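Local coordinates for probable arylamine n-acetyl transferase (PDB 4GUZ), which probably transfers an acetyl group from acetyl-coenzyme A to arylamine substrates, as other arylamine N-acetyltransferases do, at residues A[114-119]-A[129-134]. Residues are numbered along the deposited sequence; the frame is centred on the assembly and turned at random.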
loop_
_atom_site.group_PDB
_atom_site.type_symbol
_atom_site.label_atom_id
_atom_site.label_comp_id
_atom_site.label_asym_id
_atom_site.label_seq_id
_atom_site.Cartn_x
_atom_site.Cartn_y
_atom_site.Cartn_z
ATOM N N ALA A 114 14.779 -2.921 1.795
ATOM C CA ALA A 114 13.674 -2.370 2.597
ATOM C C ALA A 114 12.951 -1.300 1.821
ATOM O O ALA A 114 13.179 -0.109 2.052
ATOM C CB ALA A 114 14.200 -1.824 3.914
ATOM N N THR A 115 12.055 -1.714 0.902
ATOM C CA THR A 115 11.398 -0.773 0.013
ATOM C C THR A 115 9.847 -0.787 0.114
ATOM O O THR A 115 9.168 -0.380 -0.830
ATOM C CB THR A 115 11.914 -0.974 -1.429
ATOM O OG1 THR A 115 11.858 -2.354 -1.798
ATOM C CG2 THR A 115 13.339 -0.452 -1.615
ATOM N N HIS A 116 9.299 -1.138 1.287
ATOM C CA HIS A 116 7.857 -1.042 1.509
ATOM C C HIS A 116 7.603 -0.158 2.709
ATOM O O HIS A 116 7.923 -0.548 3.819
ATOM C CB HIS A 116 7.182 -2.415 1.679
ATOM C CG HIS A 116 5.725 -2.311 2.012
ATOM N ND1 HIS A 116 4.842 -1.646 1.174
ATOM C CD2 HIS A 116 5.049 -2.752 3.101
ATOM C CE1 HIS A 116 3.658 -1.721 1.767
ATOM N NE2 HIS A 116 3.732 -2.376 2.929
ATOM N N GLY A 117 7.071 1.039 2.478
ATOM C CA GLY A 117 6.816 1.952 3.582
ATOM C C GLY A 117 5.517 1.629 4.285
ATOM O O GLY A 117 4.534 1.259 3.633
ATOM N N MET A 118 5.519 1.751 5.621
ATOM C CA MET A 118 4.380 1.539 6.516
ATOM C C MET A 118 4.456 2.556 7.629
ATOM O O MET A 118 5.507 3.192 7.815
ATOM C CB MET A 118 4.405 0.113 7.112
ATOM C CG MET A 118 4.223 -0.976 6.064
ATOM S SD MET A 118 4.513 -2.633 6.670
ATOM C CE MET A 118 6.303 -2.665 6.796
ATOM N N LEU A 119 3.380 2.687 8.387
ATOM C CA LEU A 119 3.311 3.601 9.515
ATOM C C LEU A 119 2.939 2.854 10.789
ATOM O O LEU A 119 2.185 1.871 10.736
ATOM C CB LEU A 119 2.308 4.727 9.231
ATOM C CG LEU A 119 2.656 5.597 8.021
ATOM C CD1 LEU A 119 1.406 6.136 7.342
ATOM C CD2 LEU A 119 3.662 6.700 8.371
ATOM N N LEU A 129 0.410 -1.390 13.874
ATOM C CA LEU A 129 0.967 -1.355 12.528
ATOM C C LEU A 129 -0.109 -0.948 11.539
ATOM O O LEU A 129 -1.152 -1.608 11.469
ATOM C CB LEU A 129 1.544 -2.737 12.158
ATOM C CG LEU A 129 2.086 -2.867 10.719
ATOM C CD1 LEU A 129 3.260 -1.956 10.502
ATOM C CD2 LEU A 129 2.379 -4.331 10.380
ATOM N N CYS A 130 0.135 0.127 10.766
ATOM C CA CYS A 130 -0.813 0.555 9.740
ATOM C C CYS A 130 -0.175 0.326 8.371
ATOM O O CYS A 130 0.514 1.202 7.825
ATOM C CB CYS A 130 -1.246 2.004 9.939
ATOM S SG CYS A 130 -2.147 2.298 11.486
ATOM N N ASP A 131 -0.398 -0.876 7.819
ATOM C CA ASP A 131 0.130 -1.260 6.495
ATOM C C ASP A 131 -0.941 -0.907 5.479
ATOM O O ASP A 131 -1.740 -1.754 5.069
ATOM C CB ASP A 131 0.482 -2.738 6.491
ATOM C CG ASP A 131 1.287 -3.187 5.282
ATOM O OD1 ASP A 131 1.599 -2.331 4.424
ATOM O OD2 ASP A 131 1.598 -4.386 5.199
ATOM N N VAL A 132 -1.009 0.370 5.126
ATOM C CA VAL A 132 -2.107 0.909 4.304
ATOM C C VAL A 132 -1.856 0.901 2.784
ATOM O O VAL A 132 -2.813 1.069 2.026
ATOM C CB VAL A 132 -2.513 2.343 4.750
ATOM C CG1 VAL A 132 -2.955 2.371 6.222
ATOM C CG2 VAL A 132 -1.405 3.368 4.471
ATOM N N GLY A 133 -0.605 0.768 2.366
ATOM C CA GLY A 133 -0.250 0.866 0.953
ATOM C C GLY A 133 0.360 -0.346 0.298
ATOM O O GLY A 133 1.120 -0.187 -0.647
ATOM N N PHE A 134 -0.036 -1.563 0.709
ATOM C CA PHE A 134 0.503 -2.787 0.122
ATOM C C PHE A 134 -0.317 -3.254 -1.107
ATOM O O PHE A 134 0.192 -4.038 -1.902
ATOM C CB PHE A 134 0.581 -3.893 1.198
ATOM C CG PHE A 134 1.249 -5.185 0.764
ATOM C CD1 PHE A 134 2.634 -5.297 0.737
ATOM C CD2 PHE A 134 0.487 -6.292 0.391
ATOM C CE1 PHE A 134 3.248 -6.491 0.336
ATOM C CE2 PHE A 134 1.104 -7.484 -0.018
ATOM C CZ PHE A 134 2.478 -7.575 -0.042
HETATM O O HOH W 1 1.842 0.351 3.881
#
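H116 and D131 both hold CG anti to the backbone N (chi1 176° and -168°), and this brings imidazole and carboxylate together across the gap between segments 114-119 and 129-134. H116 NE2 donates to D131 OD1 over a short 2.6 Å. The oxygen lies close to the ring plane and is met on its syn side, although the carboxylate itself is turned well out of the imidazole plane. Water 1 also donates to D131 OD1, at 2.7 Å. The same water donates to G117 O and accepts from G133 N, so it bridges the two backbones where they splay apart beyond the strand pairing. D131 OD2 is taken by H189 NE2. Both carboxylate oxygens are therefore bonded, which should limit rotation of the group.

F134 turns a ring edge toward one face of H116. Its CD1 sits 3.8 Å above the imidazole plane, offset toward the rim, in a T-shaped pair with planes at 80°. M118 lies against the carboxylate, with its CG 3.4 Å from D131 OD1. M118 SD also meets L129 CD1 at 4.1 Å, an apolar contact.

Further along, L119 and C130 form an antiparallel hydrogen-bonded pair. C130 N to L119 O is short, 2.7 Å, while L119 N to C130 O is longer at 3.3 Å. Both side chains lie on the same face of the sheet, L119 against V83 and F86 of helix 79-92, C130 against L35 and Q39 of helix 32-45.

The pair belongs to the hairpin of strands 116-123 and 126-130. The H116 side chain also touches C79 of helix 79-92. The arrangement is consistent with the Cys-His-Asp catalytic triad of arylamine N-acetyltransferases.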